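Local coordinates for protein SnoaL-like polyketide cyclase (Agrobacterium tumefaciens str. C58, PDB 3EHC) that is of unknown function but belongs to the SnoaL-like polyketide cyclase family and may act in closing rings of polyketide substrates, at residues N6-A11 against G25-D30. Numbering follows the deposited sequence.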
ATOM      1  N   ASN B   6     -15.785  -1.429  -7.964  1.00 37.83           N
ATOM      2  CA  ASN B   6     -14.792  -1.081  -8.997  1.00 38.66           C
ATOM      3  C   ASN B   6     -15.275   0.056  -9.919  1.00 38.68           C
ATOM      4  O   ASN B   6     -14.521   1.004 -10.203  1.00 37.45           O
ATOM      5  CB  ASN B   6     -14.364  -2.287  -9.846  1.00 38.33           C
ATOM      6  CG  ASN B   6     -13.177  -3.058  -9.259  1.00 47.19           C
ATOM      7  OD1 ASN B   6     -12.745  -2.853  -8.124  1.00 54.76           O
ATOM      8  ND2 ASN B   6     -12.660  -3.980 -10.048  1.00 53.83           N
ATOM      9  N   ASP B   7     -16.537  -0.030 -10.352  1.00 36.98           N
ATOM     10  CA  ASP B   7     -17.129   0.987 -11.197  1.00 36.80           C
ATOM     11  C   ASP B   7     -17.264   2.313 -10.480  1.00 35.93           C
ATOM     12  O   ASP B   7     -16.927   3.337 -11.062  1.00 34.33           O
ATOM     13  CB  ASP B   7     -18.481   0.532 -11.730  1.00 36.44           C
ATOM     14  CG  ASP B   7     -18.363  -0.635 -12.663  1.00 35.80           C
ATOM     15  OD1 ASP B   7     -17.451  -0.646 -13.497  1.00 33.86           O
ATOM     16  OD2 ASP B   7     -19.194  -1.544 -12.575  1.00 42.60           O
ATOM     17  N   ILE B   8     -17.767   2.281  -9.236  1.00 35.92           N
ATOM     18  CA  ILE B   8     -17.918   3.483  -8.390  1.00 35.55           C
ATOM     19  C   ILE B   8     -16.530   4.169  -8.219  1.00 36.84           C
ATOM     20  O   ILE B   8     -16.393   5.382  -8.410  1.00 35.59           O
ATOM     21  CB  ILE B   8     -18.562   3.142  -7.022  1.00 35.09           C
ATOM     22  CG1 ILE B   8     -19.929   2.462  -7.230  1.00 33.87           C
ATOM     23  CG2 ILE B   8     -18.714   4.387  -6.196  1.00 32.19           C
ATOM     24  CD1 ILE B   8     -20.488   1.747  -6.027  1.00 33.32           C
ATOM     25  N   TYR B   9     -15.510   3.358  -7.923  1.00 36.64           N
ATOM     26  CA  TYR B   9     -14.171   3.845  -7.718  1.00 35.42           C
ATOM     27  C   TYR B   9     -13.571   4.508  -8.958  1.00 35.60           C
ATOM     28  O   TYR B   9     -12.984   5.579  -8.849  1.00 36.80           O
ATOM     29  CB  TYR B   9     -13.252   2.714  -7.249  1.00 35.89           C
ATOM     30  CG  TYR B   9     -11.890   3.216  -6.846  1.00 33.65           C
ATOM     31  CD1 TYR B   9     -11.755   4.106  -5.780  1.00 32.16           C
ATOM     32  CD2 TYR B   9     -10.731   2.810  -7.521  1.00 35.41           C
ATOM     33  CE1 TYR B   9     -10.513   4.584  -5.398  1.00 34.50           C
ATOM     34  CE2 TYR B   9      -9.472   3.290  -7.142  1.00 32.64           C
ATOM     35  CZ  TYR B   9      -9.378   4.176  -6.067  1.00 34.45           C
ATOM     36  OH  TYR B   9      -8.164   4.662  -5.642  1.00 33.66           O
ATOM     37  N   LEU B  10     -13.693   3.868 -10.120  1.00 36.44           N
ATOM     38  CA  LEU B  10     -13.152   4.438 -11.347  1.00 36.34           C
ATOM     39  C   LEU B  10     -13.889   5.740 -11.719  1.00 35.64           C
ATOM     40  O   LEU B  10     -13.255   6.652 -12.243  1.00 33.81           O
ATOM     41  CB  LEU B  10     -13.139   3.415 -12.489  1.00 36.20           C
ATOM     42  CG  LEU B  10     -12.177   2.222 -12.376  1.00 36.42           C
ATOM     43  CD1 LEU B  10     -12.291   1.319 -13.582  1.00 37.48           C
ATOM     44  CD2 LEU B  10     -10.748   2.652 -12.232  1.00 38.04           C
ATOM     45  N   ALA B  11     -15.192   5.832 -11.406  1.00 35.31           N
ATOM     46  CA  ALA B  11     -15.967   7.071 -11.586  1.00 34.67           C
ATOM     47  C   ALA B  11     -15.463   8.155 -10.614  1.00 34.49           C
ATOM     48  O   ALA B  11     -15.370   9.318 -10.965  1.00 35.19           O
ATOM     49  CB  ALA B  11     -17.474   6.813 -11.407  1.00 31.77           C
ATOM     50  N   GLY B  25     -19.198  14.454  -2.718  1.00 38.46           N
ATOM     51  CA  GLY B  25     -20.136  13.743  -1.854  1.00 37.37           C
ATOM     52  C   GLY B  25     -20.958  12.622  -2.486  1.00 36.57           C
ATOM     53  O   GLY B  25     -21.593  11.857  -1.759  1.00 37.67           O
ATOM     54  N   THR B  26     -20.971  12.531  -3.820  1.00 35.76           N
ATOM     55  CA  THR B  26     -21.517  11.360  -4.527  1.00 35.04           C
ATOM     56  C   THR B  26     -20.730  10.110  -4.166  1.00 35.30           C
ATOM     57  O   THR B  26     -21.299   9.029  -4.060  1.00 34.69           O
ATOM     58  CB  THR B  26     -21.507  11.574  -6.071  1.00 35.41           C
ATOM     59  OG1 THR B  26     -22.571  12.466  -6.420  1.00 38.37           O
ATOM     60  CG2 THR B  26     -21.681  10.256  -6.858  1.00 31.86           C
ATOM     61  N   PHE B  27     -19.420  10.284  -3.947  1.00 36.24           N
ATOM     62  CA  PHE B  27     -18.465   9.188  -3.759  1.00 36.39           C
ATOM     63  C   PHE B  27     -17.894   9.063  -2.334  1.00 36.69           C
ATOM     64  O   PHE B  27     -17.375   8.013  -1.978  1.00 36.16           O
ATOM     65  CB  PHE B  27     -17.297   9.390  -4.728  1.00 36.01           C
ATOM     66  CG  PHE B  27     -17.711   9.544  -6.170  1.00 33.51           C
ATOM     67  CD1 PHE B  27     -18.190   8.463  -6.886  1.00 35.13           C
ATOM     68  CD2 PHE B  27     -17.593  10.770  -6.814  1.00 33.90           C
ATOM     69  CE1 PHE B  27     -18.559   8.599  -8.206  1.00 36.79           C
ATOM     70  CE2 PHE B  27     -17.966  10.911  -8.139  1.00 32.35           C
ATOM     71  CZ  PHE B  27     -18.448   9.821  -8.834  1.00 36.36           C
ATOM     72  N   VAL B  28     -17.974  10.124  -1.530  1.00 37.04           N
ATOM     73  CA  VAL B  28     -17.295  10.178  -0.219  1.00 35.96           C
ATOM     74  C   VAL B  28     -18.326  10.526   0.868  1.00 36.01           C
ATOM     75  O   VAL B  28     -19.090  11.464   0.716  1.00 35.28           O
ATOM     76  CB  VAL B  28     -16.092  11.190  -0.238  1.00 37.51           C
ATOM     77  CG1 VAL B  28     -15.437  11.363   1.133  1.00 31.13           C
ATOM     78  CG2 VAL B  28     -15.035  10.726  -1.241  1.00 35.45           C
ATOM     79  N   ASP B  29     -18.350   9.720   1.935  1.00 35.83           N
ATOM     80  CA  ASP B  29     -19.256   9.877   3.076  1.00 36.23           C
ATOM     81  C   ASP B  29     -19.041  11.227   3.778  1.00 36.56           C
ATOM     82  O   ASP B  29     -17.928  11.788   3.743  1.00 35.05           O
ATOM     83  CB  ASP B  29     -19.032   8.723   4.063  1.00 36.21           C
ATOM     84  CG  ASP B  29     -20.131   8.614   5.125  1.00 37.99           C
ATOM     85  OD1 ASP B  29     -19.982   9.211   6.225  1.00 33.93           O
ATOM     86  OD2 ASP B  29     -21.128   7.884   4.881  1.00 43.73           O
ATOM     87  N   ASP B  30     -20.093  11.755   4.405  1.00 37.47           N
ATOM     88  CA  ASP B  30     -19.987  13.023   5.158  1.00 37.20           C
ATOM     89  C   ASP B  30     -18.946  12.947   6.284  1.00 36.44           C
ATOM     90  O   ASP B  30     -18.281  13.936   6.613  1.00 34.89           O
ATOM     91  CB  ASP B  30     -21.324  13.418   5.777  1.00 37.68           C
ATOM     92  CG  ASP B  30     -22.334  13.914   4.759  1.00 39.46           C
ATOM     93  OD1 ASP B  30     -21.985  14.157   3.578  1.00 36.19           O
ATOM     94  OD2 ASP B  30     -23.502  14.068   5.173  1.00 39.74           O
TER
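Phe27 reaches from the loop that leads into strand 28-29 to helix 5-17, where its ring meets Ile8 and Ala11. The arrangement belongs to the NTF2-like alpha-beta fold, in which helices pack against a curved mixed sheet; here the first helix packs against the chain that runs into strand 28-29 and on to the outermost strand 32-34. The tighter part lies at the far end of the ring: Ala11 CB is 3.8 Å from Phe27 CE1, and Ala11 O stands 3.8 Å from Phe27 CZ. One turn earlier, Ile8 O comes nearly as close, 3.9 Å from Phe27 CD1, and only the Ile8 side chain is looser, its CG2 methyl 4.2 Å from Phe27 CD1. With chi1 at -57°, CG2 lies anti to the backbone N and beside the carbonyl carbon, next to the carbonyl whose oxygen also meets the ring. The methyl meets CD1 from close to the ring plane, whereas Ile8 O approaches from above it, on the side from which Ala11 O also comes. Both carbonyl oxygens reach the ring obliquely, and no hydrogen bond joins the segments, so the contact is van der Waals in character and small, burying 132 Å² in all. Tyr12 and Ser15, further along the helix, also touch Phe27, while backbone bonding to Ile111 holds the base of Phe27 on strand 110-118. The inner side of the helix is different: Tyr9 is buried, directed away from Phe27 and hydrogen-bonded to Tyr104 OH. Towards solvent lies the exposed Thr26, which nevertheless folds back on its neighbour, its CG2 methyl 3.7 Å from the Phe27 ring plane, over the ring centre and opposite the two helix carbonyl oxygens.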